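Local coordinates for protein Trypsin/chymotrypsin inhibitor (Alocasia macrorrhizos, PDB 5YCZ) that inhibits the serine proteases trypsin and alpha-chymotrypsin as a homodimeric plant inhibitor of the Kunitz type, at residues 30-43 with 78-90. Residues are numbered along the deposited sequence; the frame is centred on the assembly and turned at random.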
ATOM      1  N   LEU A  30      -3.376   0.261 -15.214  1.00 24.14           N
ATOM      2  CA  LEU A  30      -4.019   1.147 -14.247  1.00 24.37           C
ATOM      3  C   LEU A  30      -2.988   1.904 -13.415  1.00 23.37           C
ATOM      4  O   LEU A  30      -1.872   1.426 -13.192  1.00 26.97           O
ATOM      5  CB  LEU A  30      -4.960   0.370 -13.321  1.00 18.97           C
ATOM      6  CG  LEU A  30      -5.948  -0.555 -14.033  1.00 22.29           C
ATOM      7  CD1 LEU A  30      -7.010  -1.114 -13.091  1.00 21.13           C
ATOM      8  CD2 LEU A  30      -6.617   0.184 -15.139  1.00 24.97           C
ATOM      9  N   THR A  31      -3.383   3.087 -12.951  1.00 20.03           N
ATOM     10  CA  THR A  31      -2.534   3.967 -12.160  1.00 20.67           C
ATOM     11  C   THR A  31      -3.445   4.887 -11.330  1.00 20.35           C
ATOM     12  O   THR A  31      -4.640   4.613 -11.161  1.00 16.51           O
ATOM     13  CB  THR A  31      -1.553   4.718 -13.084  1.00 24.66           C
ATOM     14  OG1 THR A  31      -0.662   5.559 -12.321  1.00 20.31           O
ATOM     15  CG2 THR A  31      -2.308   5.552 -14.117  1.00 18.25           C
ATOM     16  N   LEU A  32      -2.869   5.965 -10.802  1.00 17.22           N
ATOM     17  CA  LEU A  32      -3.542   6.915  -9.931  1.00 16.27           C
ATOM     18  C   LEU A  32      -3.379   8.305 -10.527  1.00 16.73           C
ATOM     19  O   LEU A  32      -2.285   8.654 -10.964  1.00 20.42           O
ATOM     20  CB  LEU A  32      -2.939   6.884  -8.527  1.00 15.95           C
ATOM     21  CG  LEU A  32      -3.192   5.630  -7.702  1.00 17.72           C
ATOM     22  CD1 LEU A  32      -2.644   5.749  -6.278  1.00 15.15           C
ATOM     23  CD2 LEU A  32      -4.690   5.385  -7.681  1.00 20.39           C
ATOM     24  N   ALA A  33      -4.449   9.102 -10.542  1.00 16.52           N
ATOM     25  CA  ALA A  33      -4.389  10.408 -11.194  1.00 17.39           C
ATOM     26  C   ALA A  33      -5.303  11.424 -10.519  1.00 21.83           C
ATOM     27  O   ALA A  33      -6.370  11.086 -10.004  1.00 21.53           O
ATOM     28  CB  ALA A  33      -4.770  10.329 -12.677  1.00 15.78           C
ATOM     29  N   ALA A  34      -4.875  12.688 -10.563  1.00 27.87           N
ATOM     30  CA  ALA A  34      -5.677  13.854 -10.216  1.00 27.00           C
ATOM     31  C   ALA A  34      -4.900  15.082 -10.686  1.00 28.33           C
ATOM     32  O   ALA A  34      -3.676  15.009 -10.828  1.00 27.59           O
ATOM     33  CB  ALA A  34      -5.969  13.910  -8.712  1.00 26.72           C
ATOM     34  N   PRO A  35      -5.553  16.209 -10.960  1.00 30.80           N
ATOM     35  CA  PRO A  35      -4.795  17.387 -11.391  1.00 34.01           C
ATOM     36  C   PRO A  35      -3.804  17.800 -10.320  1.00 35.56           C
ATOM     37  O   PRO A  35      -3.866  17.357  -9.170  1.00 31.03           O
ATOM     38  CB  PRO A  35      -5.870  18.457 -11.606  1.00 34.40           C
ATOM     39  CG  PRO A  35      -7.147  17.663 -11.810  1.00 38.95           C
ATOM     40  CD  PRO A  35      -7.004  16.465 -10.930  1.00 33.13           C
ATOM     41  N   LYS A  36      -2.863  18.647 -10.726  1.00 39.86           N
ATOM     42  CA  LYS A  36      -1.768  19.022  -9.845  1.00 37.18           C
ATOM     43  C   LYS A  36      -2.302  19.547  -8.523  1.00 35.87           C
ATOM     44  O   LYS A  36      -3.050  20.530  -8.487  1.00 31.58           O
ATOM     45  CB  LYS A  36      -0.881  20.069 -10.523  1.00 40.56           C
ATOM     46  CG  LYS A  36       0.171  20.661  -9.601  1.00 42.89           C
ATOM     47  CD  LYS A  36       1.586  20.510 -10.162  1.00 47.79           C
ATOM     48  CE  LYS A  36       2.622  21.192  -9.240  1.00 44.10           C
ATOM     49  NZ  LYS A  36       2.293  21.018  -7.779  1.00 44.13           N
ATOM     50  N   GLY A  37      -1.928  18.870  -7.439  1.00 38.03           N
ATOM     51  CA  GLY A  37      -2.314  19.291  -6.110  1.00 32.07           C
ATOM     52  C   GLY A  37      -3.727  18.937  -5.721  1.00 34.11           C
ATOM     53  O   GLY A  37      -4.233  19.466  -4.724  1.00 36.45           O
ATOM     54  N   SER A  38      -4.388  18.066  -6.466  1.00 32.38           N
ATOM     55  CA  SER A  38      -5.731  17.641  -6.110  1.00 35.08           C
ATOM     56  C   SER A  38      -5.632  16.373  -5.276  1.00 32.94           C
ATOM     57  O   SER A  38      -4.811  15.499  -5.568  1.00 34.16           O
ATOM     58  CB  SER A  38      -6.566  17.393  -7.374  1.00 34.81           C
ATOM     59  OG  SER A  38      -7.951  17.545  -7.122  1.00 38.77           O
ATOM     60  N   CYS A  39      -6.454  16.273  -4.233  1.00 25.61           N
ATOM     61  CA  CYS A  39      -6.556  15.018  -3.501  1.00 29.81           C
ATOM     62  C   CYS A  39      -8.024  14.728  -3.248  1.00 29.23           C
ATOM     63  O   CYS A  39      -8.806  15.660  -3.050  1.00 34.98           O
ATOM     64  CB  CYS A  39      -5.797  15.049  -2.162  1.00 28.27           C
ATOM     65  SG  CYS A  39      -3.960  14.936  -2.291  1.00 39.21           S
ATOM     66  N   PRO A  40      -8.437  13.440  -3.257  1.00 28.84           N
ATOM     67  CA  PRO A  40      -7.584  12.255  -3.410  1.00 29.71           C
ATOM     68  C   PRO A  40      -7.343  11.885  -4.867  1.00 24.61           C
ATOM     69  O   PRO A  40      -8.019  12.413  -5.744  1.00 20.76           O
ATOM     70  CB  PRO A  40      -8.385  11.142  -2.703  1.00 23.14           C
ATOM     71  CG  PRO A  40      -9.743  11.711  -2.430  1.00 26.37           C
ATOM     72  CD  PRO A  40      -9.845  13.050  -3.116  1.00 22.52           C
ATOM     73  N   LEU A  41      -6.366  11.011  -5.105  1.00 22.10           N
ATOM     74  CA  LEU A  41      -6.191  10.415  -6.417  1.00 22.60           C
ATOM     75  C   LEU A  41      -7.346   9.469  -6.710  1.00 19.86           C
ATOM     76  O   LEU A  41      -7.924   8.865  -5.798  1.00 19.09           O
ATOM     77  CB  LEU A  41      -4.866   9.657  -6.491  1.00 17.58           C
ATOM     78  CG  LEU A  41      -3.675  10.379  -5.858  1.00 20.03           C
ATOM     79  CD1 LEU A  41      -2.433   9.564  -6.087  1.00 21.41           C
ATOM     80  CD2 LEU A  41      -3.508  11.759  -6.465  1.00 23.69           C
ATOM     81  N   ASN A  42      -7.693   9.366  -7.994  1.00 16.23           N
ATOM     82  CA  ASN A  42      -8.640   8.382  -8.498  1.00 18.76           C
ATOM     83  C   ASN A  42      -7.905   7.308  -9.293  1.00 17.60           C
ATOM     84  O   ASN A  42      -6.800   7.520  -9.796  1.00 15.54           O
ATOM     85  CB  ASN A  42      -9.703   9.032  -9.397  1.00 16.75           C
ATOM     86  CG  ASN A  42     -10.431  10.138  -8.715  1.00 16.98           C
ATOM     87  OD1 ASN A  42     -10.885   9.993  -7.580  1.00 22.38           O
ATOM     88  ND2 ASN A  42     -10.545  11.264  -9.390  1.00 18.50           N
ATOM     89  N   VAL A  43      -8.545   6.154  -9.429  1.00 19.25           N
ATOM     90  CA  VAL A  43      -8.013   5.100 -10.283  1.00 18.01           C
ATOM     91  C   VAL A  43      -8.260   5.469 -11.739  1.00 17.57           C
ATOM     92  O   VAL A  43      -9.381   5.818 -12.126  1.00 17.80           O
ATOM     93  CB  VAL A  43      -8.637   3.749  -9.915  1.00 19.11           C
ATOM     94  CG1 VAL A  43      -7.997   2.604 -10.715  1.00 18.71           C
ATOM     95  CG2 VAL A  43      -8.388   3.514  -8.442  1.00 18.60           C
ATOM     96  N   PHE A  78      -3.000  -0.009  -4.695  1.00 18.99           N
ATOM     97  CA  PHE A  78      -1.672   0.192  -5.236  1.00 21.30           C
ATOM     98  C   PHE A  78      -0.722   0.250  -4.043  1.00 25.75           C
ATOM     99  O   PHE A  78      -0.716   1.262  -3.313  1.00 23.51           O
ATOM    100  CB  PHE A  78      -1.593   1.484  -6.039  1.00 20.85           C
ATOM    101  CG  PHE A  78      -2.429   1.503  -7.286  1.00 21.39           C
ATOM    102  CD1 PHE A  78      -1.883   1.144  -8.510  1.00 23.17           C
ATOM    103  CD2 PHE A  78      -3.751   1.943  -7.250  1.00 20.81           C
ATOM    104  CE1 PHE A  78      -2.647   1.195  -9.678  1.00 22.80           C
ATOM    105  CE2 PHE A  78      -4.519   1.995  -8.410  1.00 20.58           C
ATOM    106  CZ  PHE A  78      -3.960   1.620  -9.632  1.00 19.49           C
ATOM    107  N   PRO A  79       0.067  -0.769  -3.797  1.00 27.55           N
ATOM    108  CA  PRO A  79       0.873  -0.732  -2.557  1.00 30.02           C
ATOM    109  C   PRO A  79       2.105   0.148  -2.708  1.00 30.29           C
ATOM    110  O   PRO A  79       3.249  -0.302  -2.679  1.00 30.93           O
ATOM    111  CB  PRO A  79       1.228  -2.204  -2.350  1.00 21.78           C
ATOM    112  CG  PRO A  79       1.257  -2.776  -3.706  1.00 27.16           C
ATOM    113  CD  PRO A  79       0.289  -1.996  -4.578  1.00 25.43           C
ATOM    114  N   GLU A  80       1.890   1.440  -2.901  1.00 27.01           N
ATOM    115  CA  GLU A  80       3.011   2.358  -3.008  1.00 29.96           C
ATOM    116  C   GLU A  80       2.646   3.643  -2.293  1.00 26.18           C
ATOM    117  O   GLU A  80       1.467   3.904  -2.031  1.00 29.44           O
ATOM    118  CB  GLU A  80       3.402   2.650  -4.466  1.00 26.51           C
ATOM    119  CG  GLU A  80       2.253   2.815  -5.411  1.00 28.61           C
ATOM    120  CD  GLU A  80       2.729   2.946  -6.849  1.00 45.99           C
ATOM    121  OE1 GLU A  80       3.046   4.084  -7.271  1.00 43.62           O
ATOM    122  OE2 GLU A  80       2.806   1.904  -7.554  1.00 53.20           O
ATOM    123  N   PRO A  81       3.629   4.451  -1.928  1.00 26.68           N
ATOM    124  CA  PRO A  81       3.308   5.757  -1.380  1.00 25.06           C
ATOM    125  C   PRO A  81       2.840   6.652  -2.504  1.00 26.00           C
ATOM    126  O   PRO A  81       2.991   6.370  -3.699  1.00 22.32           O
ATOM    127  CB  PRO A  81       4.620   6.250  -0.759  1.00 20.40           C
ATOM    128  CG  PRO A  81       5.492   5.065  -0.714  1.00 21.68           C
ATOM    129  CD  PRO A  81       5.081   4.217  -1.890  1.00 25.47           C
ATOM    130  N   THR A  82       2.310   7.781  -2.072  1.00 25.79           N
ATOM    131  CA  THR A  82       1.482   8.620  -2.899  1.00 21.82           C
ATOM    132  C   THR A  82       1.643  10.025  -2.368  1.00 23.46           C
ATOM    133  O   THR A  82       2.027  10.221  -1.212  1.00 24.45           O
ATOM    134  CB  THR A  82       0.046   8.099  -2.824  1.00 22.92           C
ATOM    135  OG1 THR A  82      -0.100   6.978  -3.706  1.00 29.80           O
ATOM    136  CG2 THR A  82      -0.975   9.140  -3.112  1.00 24.22           C
ATOM    137  N   ARG A  83       1.375  11.003  -3.227  1.00 21.26           N
ATOM    138  CA  ARG A  83       1.394  12.399  -2.818  1.00 22.37           C
ATOM    139  C   ARG A  83       0.188  12.809  -1.978  1.00 22.28           C
ATOM    140  O   ARG A  83       0.148  13.950  -1.497  1.00 23.13           O
ATOM    141  CB  ARG A  83       1.481  13.301  -4.058  1.00 25.21           C
ATOM    142  CG  ARG A  83       0.243  13.299  -4.944  1.00 20.97           C
ATOM    143  CD  ARG A  83       0.274  14.527  -5.834  1.00 28.61           C
ATOM    144  NE  ARG A  83      -0.559  14.428  -7.024  1.00 28.54           N
ATOM    145  CZ  ARG A  83      -1.796  14.893  -7.093  1.00 29.25           C
ATOM    146  NH1 ARG A  83      -2.328  15.469  -6.021  1.00 24.90           N
ATOM    147  NH2 ARG A  83      -2.488  14.774  -8.228  1.00 30.44           N
ATOM    148  N   CYS A  84      -0.796  11.934  -1.803  1.00 21.57           N
ATOM    149  CA  CYS A  84      -1.998  12.209  -1.040  1.00 22.01           C
ATOM    150  C   CYS A  84      -2.038  11.314   0.188  1.00 22.25           C
ATOM    151  O   CYS A  84      -1.464  10.221   0.191  1.00 22.04           O
ATOM    152  CB  CYS A  84      -3.269  11.986  -1.866  1.00 23.20           C
ATOM    153  SG  CYS A  84      -3.508  13.161  -3.248  1.00 30.10           S
ATOM    154  N   PRO A  85      -2.687  11.767   1.261  1.00 26.78           N
ATOM    155  CA  PRO A  85      -2.620  11.052   2.539  1.00 24.56           C
ATOM    156  C   PRO A  85      -3.619   9.919   2.694  1.00 27.99           C
ATOM    157  O   PRO A  85      -3.492   9.135   3.656  1.00 25.00           O
ATOM    158  CB  PRO A  85      -2.930  12.164   3.533  1.00 22.58           C
ATOM    159  CG  PRO A  85      -3.949  12.993   2.785  1.00 17.79           C
ATOM    160  CD  PRO A  85      -3.394  13.053   1.396  1.00 24.26           C
ATOM    161  N   GLN A  86      -4.618   9.854   1.806  1.00 24.89           N
ATOM    162  CA  GLN A  86      -5.612   8.788   1.822  1.00 23.39           C
ATOM    163  C   GLN A  86      -4.962   7.461   1.462  1.00 22.55           C
ATOM    164  O   GLN A  86      -3.978   7.410   0.718  1.00 23.61           O
ATOM    165  CB  GLN A  86      -6.742   9.083   0.825  1.00 20.67           C
ATOM    166  CG  GLN A  86      -7.488  10.369   1.101  1.00 20.59           C
ATOM    167  CD  GLN A  86      -6.826  11.582   0.465  1.00 24.91           C
ATOM    168  OE1 GLN A  86      -6.039  11.465  -0.482  1.00 33.48           O
ATOM    169  NE2 GLN A  86      -7.148  12.753   0.973  1.00 25.53           N
ATOM    170  N   SER A  87      -5.533   6.377   1.981  1.00 23.67           N
ATOM    171  CA  SER A  87      -5.063   5.057   1.587  1.00 23.12           C
ATOM    172  C   SER A  87      -5.220   4.876   0.087  1.00 18.47           C
ATOM    173  O   SER A  87      -6.088   5.476  -0.547  1.00 18.56           O
ATOM    174  CB  SER A  87      -5.814   3.959   2.346  1.00 22.83           C
ATOM    175  OG  SER A  87      -7.150   3.811   1.897  1.00 29.18           O
ATOM    176  N   THR A  88      -4.343   4.076  -0.483  1.00 20.00           N
ATOM    177  CA  THR A  88      -4.445   3.683  -1.877  1.00 18.02           C
ATOM    178  C   THR A  88      -5.357   2.469  -2.082  1.00 21.99           C
ATOM    179  O   THR A  88      -5.242   1.776  -3.102  1.00 24.73           O
ATOM    180  CB  THR A  88      -3.057   3.395  -2.427  1.00 21.51           C
ATOM    181  OG1 THR A  88      -2.385   2.495  -1.536  1.00 23.19           O
ATOM    182  CG2 THR A  88      -2.261   4.688  -2.533  1.00 21.73           C
ATOM    183  N   VAL A  89      -6.230   2.180  -1.119  1.00 24.40           N
ATOM    184  CA  VAL A  89      -7.241   1.137  -1.258  1.00 23.01           C
ATOM    185  C   VAL A  89      -8.380   1.670  -2.117  1.00 21.33           C
ATOM    186  O   VAL A  89      -8.906   2.755  -1.858  1.00 21.97           O
ATOM    187  CB  VAL A  89      -7.761   0.699   0.123  1.00 23.23           C
ATOM    188  CG1 VAL A  89      -8.998  -0.131  -0.017  1.00 20.40           C
ATOM    189  CG2 VAL A  89      -6.719  -0.094   0.858  1.00 28.60           C
ATOM    190  N   TRP A  90      -8.773   0.902  -3.131  1.00 18.97           N
ATOM    191  CA  TRP A  90      -9.871   1.310  -3.990  1.00 17.49           C
ATOM    192  C   TRP A  90     -11.168   1.367  -3.207  1.00 18.43           C
ATOM    193  O   TRP A  90     -11.448   0.498  -2.377  1.00 17.30           O
ATOM    194  CB  TRP A  90     -10.058   0.325  -5.127  1.00 16.74           C
ATOM    195  CG  TRP A  90      -9.014   0.260  -6.140  1.00 18.99           C
ATOM    196  CD1 TRP A  90      -7.730   0.716  -6.060  1.00 18.49           C
ATOM    197  CD2 TRP A  90      -9.156  -0.325  -7.427  1.00 18.79           C
ATOM    198  NE1 TRP A  90      -7.065   0.444  -7.229  1.00 18.44           N
ATOM    199  CE2 TRP A  90      -7.922  -0.192  -8.084  1.00 16.45           C
ATOM    200  CE3 TRP A  90     -10.218  -0.945  -8.091  1.00 17.64           C
ATOM    201  CZ2 TRP A  90      -7.719  -0.651  -9.365  1.00 19.60           C
ATOM    202  CZ3 TRP A  90     -10.021  -1.406  -9.360  1.00 19.25           C
ATOM    203  CH2 TRP A  90      -8.778  -1.257  -9.995  1.00 22.75           C
TER
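The C39–C84 disulfide of this Kunitz-type beta-trefoil ties the hairpin of strands 30-33 and 42-45 to the long loop 78-90. The SG atoms of C39 and C84 are 2.1 Å apart, with a chi3 of -93°. Beside the disulfide, R83 reaches into the hairpin loop. Its CG sits between the backbone N and the carbonyl carbon (chi1 68°); the chain then runs extended from CG to NE, and chi4 (95°) turns the guanidinium out of that line. NH1 of R83 gives a hydrogen bond to S38 O at 2.5 Å, the donor tilted from the carbonyl plane. NH2 of R83 makes a weak hydrogen bond to P35 O. L41 CD2 lies over the centre of one guanidinium face, 3.6 Å from R83 CZ, and G37 N lies over the opposite face. L41 CD1 meets T82 CG2 tip to tip. P40, after a cis peptide bond, crosses Q86 at about a right angle, its CB 3.2 Å from Q86 OE1.

Nearer the strands, aliphatic side chains of the hairpin pack on the rings of F78 and W90. L32 CG lies over a face of the F78 ring, 4.1 Å from its centroid, and L30 O is at the ring edge. V43 CG2 makes a CH-pi contact over the five-membered ring of W90, 3.6 Å from that centroid. L30 CD1 touches the edge of W90 at CH2. F78 and W90 also pack on L56 of the predicted reactive bond. A disulfide joining hairpin to loop in this way is characteristic of the Kunitz (STI) beta-trefoil inhibitors.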